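Local coordinates for protein histidinol-phosphatase (Listeria monocytogenes serotype 4b str. H7858, PDB 6NLR) that probably hydrolyses histidinol phosphate to histidinol and phosphate in histidine biosynthesis, using a trinuclear metal centre of the PHP family, at residues A[180-185]-A[236-241]; A[70-75]-A[90-95]. All coordinates share one frame; numbering follows the deposited sequence.

How the contacts relate
Contact 2 comes first along the chain and is complete before contact 1 begins. It joins helix 68-81 to strand 87-95 of the five-stranded sheet, whereas contact 1 joins the loop after strand 178-179, a member of the three-stranded parallel sheet, to the turn leading into helix 240-248. Their centres lie about 24 Å apart, on opposite sides of the chain's centre, yet both extend to the same manganese ion: NE2 of His181 and OE2 of Glu93 are both its ligands, 3.1 Å from each other. Two well-separated packing regions thus converge on the metal centre, which gathers ligands from strands of the larger sheet and from loops that follow strands of the smaller one.

Contact 1: residues A[180-185]-A[236-241]; sequences GHISLC and TYPPKK. With MN (manganese (II) ion), chain E.
His181 and Tyr237 meet through their CB atoms, 3.6 Å apart, where the two backbones come closest, while the imidazole leads away to the metal. Packing around the tyrosine accounts for most of the contact, with the CB of His181 lying obliquely to the phenol ring. CD1 of Leu184 covers one face of that ring, 4.0 Å from CZ of Tyr237. The same methyl also sits 4.1 Å above the centre of the imidazole of His181, so one leucine branch packs against both rings. Farther along, CG1 of Ile182 touches CB of Pro238, which follows a cis peptide bond.

No direct hydrogen bond crosses the interface; one water joins the two segments. A chi1 of 61° places OG of Ser183 between its own backbone N and carbonyl carbon, and the hydroxyl reaches the tyrosine-proline turn, 3.3 Å from CA of Tyr237 and in the plane of the phenol ring at its edge. Here water 1 lies 2.6 Å from OG of Ser183 and donates to the carbonyl O of Thr236. Within 236-241, the hydroxyl of Thr236 donates to O of Pro238 from above the carbonyl plane, ahead of Pro239, which takes the N-cap position of helix 240-248.

NE2 of His181 coordinates manganese at 2.1 Å, and Glu93 and His123 are further protein ligands of this ion; the backbone N of His181 is hydrogen-bonded to Asp222. Packed against Leu184 of its own loop and Tyr237 of the 236-239 loop, this histidine just after a strand contributes a ligand to the trinuclear site, as in PHP-family metal sites.

Contact 2: residues A[70-75]-A[90-95]; sequences YYFKKM and IGFEVD. With MN (manganese (II) ion), chain E; CO (cobalt (II) ion), chain F.
An aromatic cluster of Tyr71, Phe72 and Phe92 seats a helix against a strand that carries a ligand of the trinuclear metal site. The segment axes approach to 9.7 Å, with their chain directions 134° apart. The ring of Phe92 meets both helical aromatics: its CZ lies 3.5 Å from CZ of Phe72, the two planes being nearly perpendicular at 86°, while its CE1 lies 3.7 Å from CE2 of Tyr71, whose ring is tilted obliquely to it. Tyr71 has its CG anti to the backbone N (chi1 169°), which carries the phenol to the strand; there OH donates to the carbonyl O of Gly91 at 2.7 Å, nearly in line with the C=O bond. One helical turn after Tyr71, CB of Met75 (a selenomethionine) lies 3.7 Å from CD1 of Ile90, and CG2 of Ile90 touches the ring of Phe72.

Farther along the strand, the extended Glu93 bridges two metals, with OE1 2.2 Å from cobalt and OE2 bound to manganese; water 3 also links these ions.

Strand 87-95 runs between strands 34-40 and 117-127, pairing through Gly91 with Ile37 and through Phe92 with Val119. Helix 68-81 reaches strand 34-40 as well, where Tyr71 and Met75 touch Ile37, and helix 101-111 closes on the cluster through Phe107, edge-to-face with Phe92, and Tyr111 against Phe72.

Contact 1: residues A[180-185]-A[236-241]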
loop_
_atom_site.group_PDB
_atom_site.type_symbol
_atom_site.label_atom_id
_atom_site.label_comp_id
_atom_site.label_asym_id
_atom_site.label_seq_id
_atom_site.Cartn_x
_atom_site.Cartn_y
_atom_site.Cartn_z
ATOM N N GLY A 180 3.257 3.516 -0.045
ATOM C CA GLY A 180 2.915 2.117 -0.191
ATOM C C GLY A 180 3.288 1.533 -1.547
ATOM O O GLY A 180 3.098 2.213 -2.567
ATOM N N HIS A 181 3.799 0.299 -1.536
ATOM C CA HIS A 181 4.079 -0.574 -2.716
ATOM C C HIS A 181 4.163 0.222 -4.028
ATOM O O HIS A 181 3.245 0.076 -4.850
ATOM C CB HIS A 181 3.021 -1.694 -2.785
ATOM C CG HIS A 181 1.613 -1.262 -2.512
ATOM N ND1 HIS A 181 1.014 -0.215 -3.212
ATOM C CD2 HIS A 181 0.675 -1.756 -1.653
ATOM C CE1 HIS A 181 -0.245 -0.083 -2.785
ATOM N NE2 HIS A 181 -0.481 -1.013 -1.821
ATOM N N ILE A 182 5.262 0.951 -4.292
ATOM C CA ILE A 182 5.300 1.935 -5.418
ATOM C C ILE A 182 5.550 1.291 -6.797
ATOM O O ILE A 182 5.904 2.047 -7.721
ATOM C CB ILE A 182 6.306 3.068 -5.174
ATOM C CG1 ILE A 182 7.748 2.565 -5.078
ATOM C CG2 ILE A 182 5.888 3.906 -3.982
ATOM C CD1 ILE A 182 8.779 3.666 -5.313
ATOM N N SER A 183 5.350 -0.009 -6.983
ATOM C CA SER A 183 5.336 -0.620 -8.339
ATOM C C SER A 183 4.107 -1.527 -8.473
ATOM O O SER A 183 4.223 -2.614 -9.112
ATOM C CB SER A 183 6.623 -1.366 -8.610
ATOM O OG SER A 183 6.798 -2.423 -7.668
ATOM N N LEU A 184 2.976 -1.100 -7.910
ATOM C CA LEU A 184 1.722 -1.909 -7.884
ATOM C C LEU A 184 1.213 -2.135 -9.318
ATOM O O LEU A 184 0.432 -3.065 -9.521
ATOM C CB LEU A 184 0.650 -1.221 -7.031
ATOM C CG LEU A 184 -0.582 -2.088 -6.732
ATOM C CD1 LEU A 184 -0.221 -3.226 -5.774
ATOM C CD2 LEU A 184 -1.694 -1.244 -6.135
ATOM N N CYS A 185 1.642 -1.315 -10.271
ATOM C CA CYS A 185 1.390 -1.482 -11.729
ATOM C C CYS A 185 1.985 -2.807 -12.246
ATOM O O CYS A 185 1.629 -3.177 -13.386
ATOM C CB CYS A 185 1.953 -0.302 -12.517
ATOM S SG CYS A 185 3.743 -0.028 -12.313
ATOM N N THR A 236 8.859 -8.285 -5.648
ATOM C CA THR A 236 8.690 -7.302 -4.540
ATOM C C THR A 236 8.252 -5.963 -5.130
ATOM O O THR A 236 8.558 -5.676 -6.298
ATOM C CB THR A 236 9.946 -7.124 -3.686
ATOM O OG1 THR A 236 10.963 -6.683 -4.586
ATOM C CG2 THR A 236 10.344 -8.395 -2.968
ATOM N N TYR A 237 7.555 -5.172 -4.332
ATOM C CA TYR A 237 7.234 -3.767 -4.663
ATOM C C TYR A 237 8.095 -2.909 -3.752
ATOM O O TYR A 237 7.809 -2.838 -2.549
ATOM C CB TYR A 237 5.751 -3.417 -4.436
ATOM C CG TYR A 237 4.693 -4.381 -4.931
ATOM C CD1 TYR A 237 4.427 -4.552 -6.277
ATOM C CD2 TYR A 237 3.878 -5.074 -4.040
ATOM C CE1 TYR A 237 3.420 -5.398 -6.724
ATOM C CE2 TYR A 237 2.837 -5.890 -4.463
ATOM C CZ TYR A 237 2.594 -6.040 -5.813
ATOM O OH TYR A 237 1.568 -6.817 -6.271
ATOM N N PRO A 238 9.151 -2.223 -4.256
ATOM C CA PRO A 238 9.550 -2.249 -5.660
ATOM C C PRO A 238 10.542 -3.382 -5.940
ATOM O O PRO A 238 10.980 -4.088 -5.027
ATOM C CB PRO A 238 10.157 -0.856 -5.829
ATOM C CG PRO A 238 10.749 -0.519 -4.461
ATOM C CD PRO A 238 9.995 -1.339 -3.447
ATOM N N PRO A 239 10.936 -3.594 -7.211
ATOM C CA PRO A 239 11.998 -4.538 -7.551
ATOM C C PRO A 239 13.410 -4.023 -7.211
ATOM O O PRO A 239 13.602 -2.866 -6.938
ATOM C CB PRO A 239 11.861 -4.727 -9.061
ATOM C CG PRO A 239 11.156 -3.515 -9.550
ATOM C CD PRO A 239 10.381 -2.930 -8.391
ATOM N N LYS A 240 14.366 -4.937 -7.268
ATOM C CA LYS A 240 15.782 -4.741 -6.879
ATOM C C LYS A 240 16.368 -3.475 -7.528
ATOM O O LYS A 240 17.024 -2.723 -6.811
ATOM C CB LYS A 240 16.582 -5.985 -7.243
ATOM C CG LYS A 240 18.053 -5.973 -6.866
ATOM C CD LYS A 240 18.330 -5.671 -5.440
ATOM C CE LYS A 240 19.808 -5.791 -5.131
ATOM N NZ LYS A 240 20.324 -7.147 -5.425
ATOM N N LYS A 241 16.195 -3.256 -8.823
ATOM C CA LYS A 241 16.802 -2.077 -9.512
ATOM C C LYS A 241 16.358 -0.786 -8.798
ATOM O O LYS A 241 17.215 0.086 -8.538
ATOM C CB LYS A 241 16.416 -2.024 -10.995
ATOM C CG LYS A 241 17.309 -1.120 -11.831
ATOM C CD LYS A 241 16.847 -0.932 -13.266
ATOM C CE LYS A 241 17.849 -0.138 -14.081
ATOM N NZ LYS A 241 17.667 -0.321 -15.541
HETATM MN MN MN E . -2.342 -1.376 -0.840
HETATM O O HOH W 1 7.307 -4.816 -8.645
HETATM O O HOH W 2 -2.345 -2.863 -2.624
HETATM O O HOH W 3 -1.566 -2.570 0.260
#

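Contact 2: residues A[70-75]-A[90-95]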
loop_
_atom_site.group_PDB
_atom_site.type_symbol
_atom_site.label_atom_id
_atom_site.label_comp_id
_atom_site.label_asym_id
_atom_site.label_seq_id
_atom_site.Cartn_x
_atom_site.Cartn_y
_atom_site.Cartn_z
ATOM N N TYR A 70 -14.826 1.308 16.603
ATOM C CA TYR A 70 -14.664 -0.135 16.924
ATOM C C TYR A 70 -13.250 -0.576 16.526
ATOM O O TYR A 70 -12.603 -1.321 17.291
ATOM C CB TYR A 70 -15.773 -0.953 16.261
ATOM C CG TYR A 70 -17.167 -0.568 16.715
ATOM C CD1 TYR A 70 -17.656 -0.957 17.956
ATOM C CD2 TYR A 70 -17.984 0.225 15.920
ATOM C CE1 TYR A 70 -18.912 -0.574 18.395
ATOM C CE2 TYR A 70 -19.258 0.586 16.329
ATOM C CZ TYR A 70 -19.723 0.189 17.572
ATOM O OH TYR A 70 -20.984 0.533 17.987
ATOM N N TYR A 71 -12.754 -0.080 15.390
ATOM C CA TYR A 71 -11.379 -0.356 14.909
ATOM C C TYR A 71 -10.359 0.137 15.937
ATOM O O TYR A 71 -9.517 -0.671 16.370
ATOM C CB TYR A 71 -11.125 0.303 13.557
ATOM C CG TYR A 71 -9.684 0.284 13.119
ATOM C CD1 TYR A 71 -9.076 -0.901 12.753
ATOM C CD2 TYR A 71 -8.935 1.444 13.054
ATOM C CE1 TYR A 71 -7.759 -0.932 12.335
ATOM C CE2 TYR A 71 -7.619 1.435 12.631
ATOM C CZ TYR A 71 -7.028 0.240 12.261
ATOM O OH TYR A 71 -5.741 0.200 11.802
ATOM N N PHE A 72 -10.448 1.411 16.333
ATOM C CA PHE A 72 -9.514 2.008 17.320
ATOM C C PHE A 72 -9.619 1.275 18.657
ATOM O O PHE A 72 -8.586 0.995 19.262
ATOM C CB PHE A 72 -9.746 3.510 17.479
ATOM C CG PHE A 72 -9.121 4.298 16.361
ATOM C CD1 PHE A 72 -7.763 4.215 16.128
ATOM C CD2 PHE A 72 -9.891 5.091 15.531
ATOM C CE1 PHE A 72 -7.172 4.953 15.118
ATOM C CE2 PHE A 72 -9.302 5.820 14.513
ATOM C CZ PHE A 72 -7.949 5.748 14.313
ATOM N N LYS A 73 -10.828 0.958 19.109
ATOM C CA LYS A 73 -10.995 0.260 20.398
ATOM C C LYS A 73 -10.264 -1.091 20.340
ATOM O O LYS A 73 -9.499 -1.386 21.266
ATOM C CB LYS A 73 -12.479 0.089 20.713
ATOM C CG LYS A 73 -12.756 -0.693 21.980
ATOM C CD LYS A 73 -14.214 -0.955 22.188
ATOM C CE LYS A 73 -14.470 -1.752 23.444
ATOM N NZ LYS A 73 -15.771 -2.435 23.350
ATOM N N LYS A 74 -10.501 -1.901 19.305
ATOM C CA LYS A 74 -9.906 -3.262 19.202
ATOM C C LYS A 74 -8.382 -3.145 19.115
ATOM O O LYS A 74 -7.679 -3.855 19.820
ATOM C CB LYS A 74 -10.488 -4.027 18.016
ATOM C CG LYS A 74 -9.864 -5.396 17.750
ATOM C CD LYS A 74 -10.033 -6.364 18.902
ATOM C CE LYS A 74 -9.355 -7.692 18.643
ATOM N NZ LYS A 74 -9.981 -8.386 17.497
HETATM N N MSE A 75 -7.865 -2.263 18.246
HETATM C CA MSE A 75 -6.423 -2.224 18.033
HETATM C C MSE A 75 -5.698 -1.700 19.280
HETATM O O MSE A 75 -4.598 -2.148 19.569
HETATM C CB MSE A 75 -6.051 -1.375 16.811
HETATM C CG MSE A 75 -6.571 -1.892 15.474
HETATM SE SE MSE A 75 -6.660 -3.863 15.362
HETATM C CE MSE A 75 -8.439 -4.259 14.619
ATOM N N ILE A 90 -0.604 1.860 15.415
ATOM C CA ILE A 90 -1.977 1.857 14.862
ATOM C C ILE A 90 -2.097 3.024 13.895
ATOM O O ILE A 90 -1.777 4.146 14.247
ATOM C CB ILE A 90 -3.015 1.937 15.988
ATOM C CG1 ILE A 90 -2.786 0.838 17.032
ATOM C CG2 ILE A 90 -4.412 1.891 15.392
ATOM C CD1 ILE A 90 -3.631 0.973 18.273
ATOM N N GLY A 91 -2.584 2.757 12.700
ATOM C CA GLY A 91 -2.887 3.817 11.731
ATOM C C GLY A 91 -3.663 3.262 10.571
ATOM O O GLY A 91 -4.434 2.292 10.756
ATOM N N PHE A 92 -3.502 3.884 9.416
ATOM C CA PHE A 92 -4.236 3.508 8.193
ATOM C C PHE A 92 -3.280 3.349 7.028
ATOM O O PHE A 92 -2.241 4.057 6.957
ATOM C CB PHE A 92 -5.256 4.597 7.852
ATOM C CG PHE A 92 -6.295 4.787 8.919
ATOM C CD1 PHE A 92 -7.329 3.868 9.071
ATOM C CD2 PHE A 92 -6.213 5.858 9.794
ATOM C CE1 PHE A 92 -8.277 4.023 10.072
ATOM C CE2 PHE A 92 -7.186 6.031 10.767
ATOM C CZ PHE A 92 -8.211 5.119 10.900
ATOM N N GLU A 93 -3.659 2.455 6.120
ATOM C CA GLU A 93 -3.272 2.523 4.703
ATOM C C GLU A 93 -4.273 3.486 4.070
ATOM O O GLU A 93 -5.460 3.110 3.883
ATOM C CB GLU A 93 -3.268 1.165 4.021
ATOM C CG GLU A 93 -2.642 1.251 2.636
ATOM C CD GLU A 93 -2.591 -0.050 1.866
ATOM O OE1 GLU A 93 -3.077 -1.061 2.409
ATOM O OE2 GLU A 93 -2.053 -0.043 0.730
ATOM N N VAL A 94 -3.804 4.705 3.818
ATOM C CA VAL A 94 -4.624 5.818 3.296
ATOM C C VAL A 94 -4.553 5.770 1.774
ATOM O O VAL A 94 -3.452 5.827 1.228
ATOM C CB VAL A 94 -4.147 7.155 3.874
ATOM C CG1 VAL A 94 -5.011 8.298 3.384
ATOM C CG2 VAL A 94 -4.123 7.111 5.401
ATOM N N ASP A 95 -5.704 5.680 1.115
ATOM C CA ASP A 95 -5.783 5.837 -0.356
ATOM C C ASP A 95 -5.421 7.282 -0.697
ATOM O O ASP A 95 -6.018 8.215 -0.096
ATOM C CB ASP A 95 -7.167 5.476 -0.890
ATOM C CG ASP A 95 -7.293 3.992 -1.126
ATOM O OD1 ASP A 95 -6.892 3.532 -2.232
ATOM O OD2 ASP A 95 -7.710 3.315 -0.182
HETATM MN MN MN E . -2.342 -1.376 -0.840
HETATM CO CO CO F . -2.168 -3.024 2.334
HETATM O O HOH W 2 -2.345 -2.863 -2.624
HETATM O O HOH W 3 -1.566 -2.570 0.260
#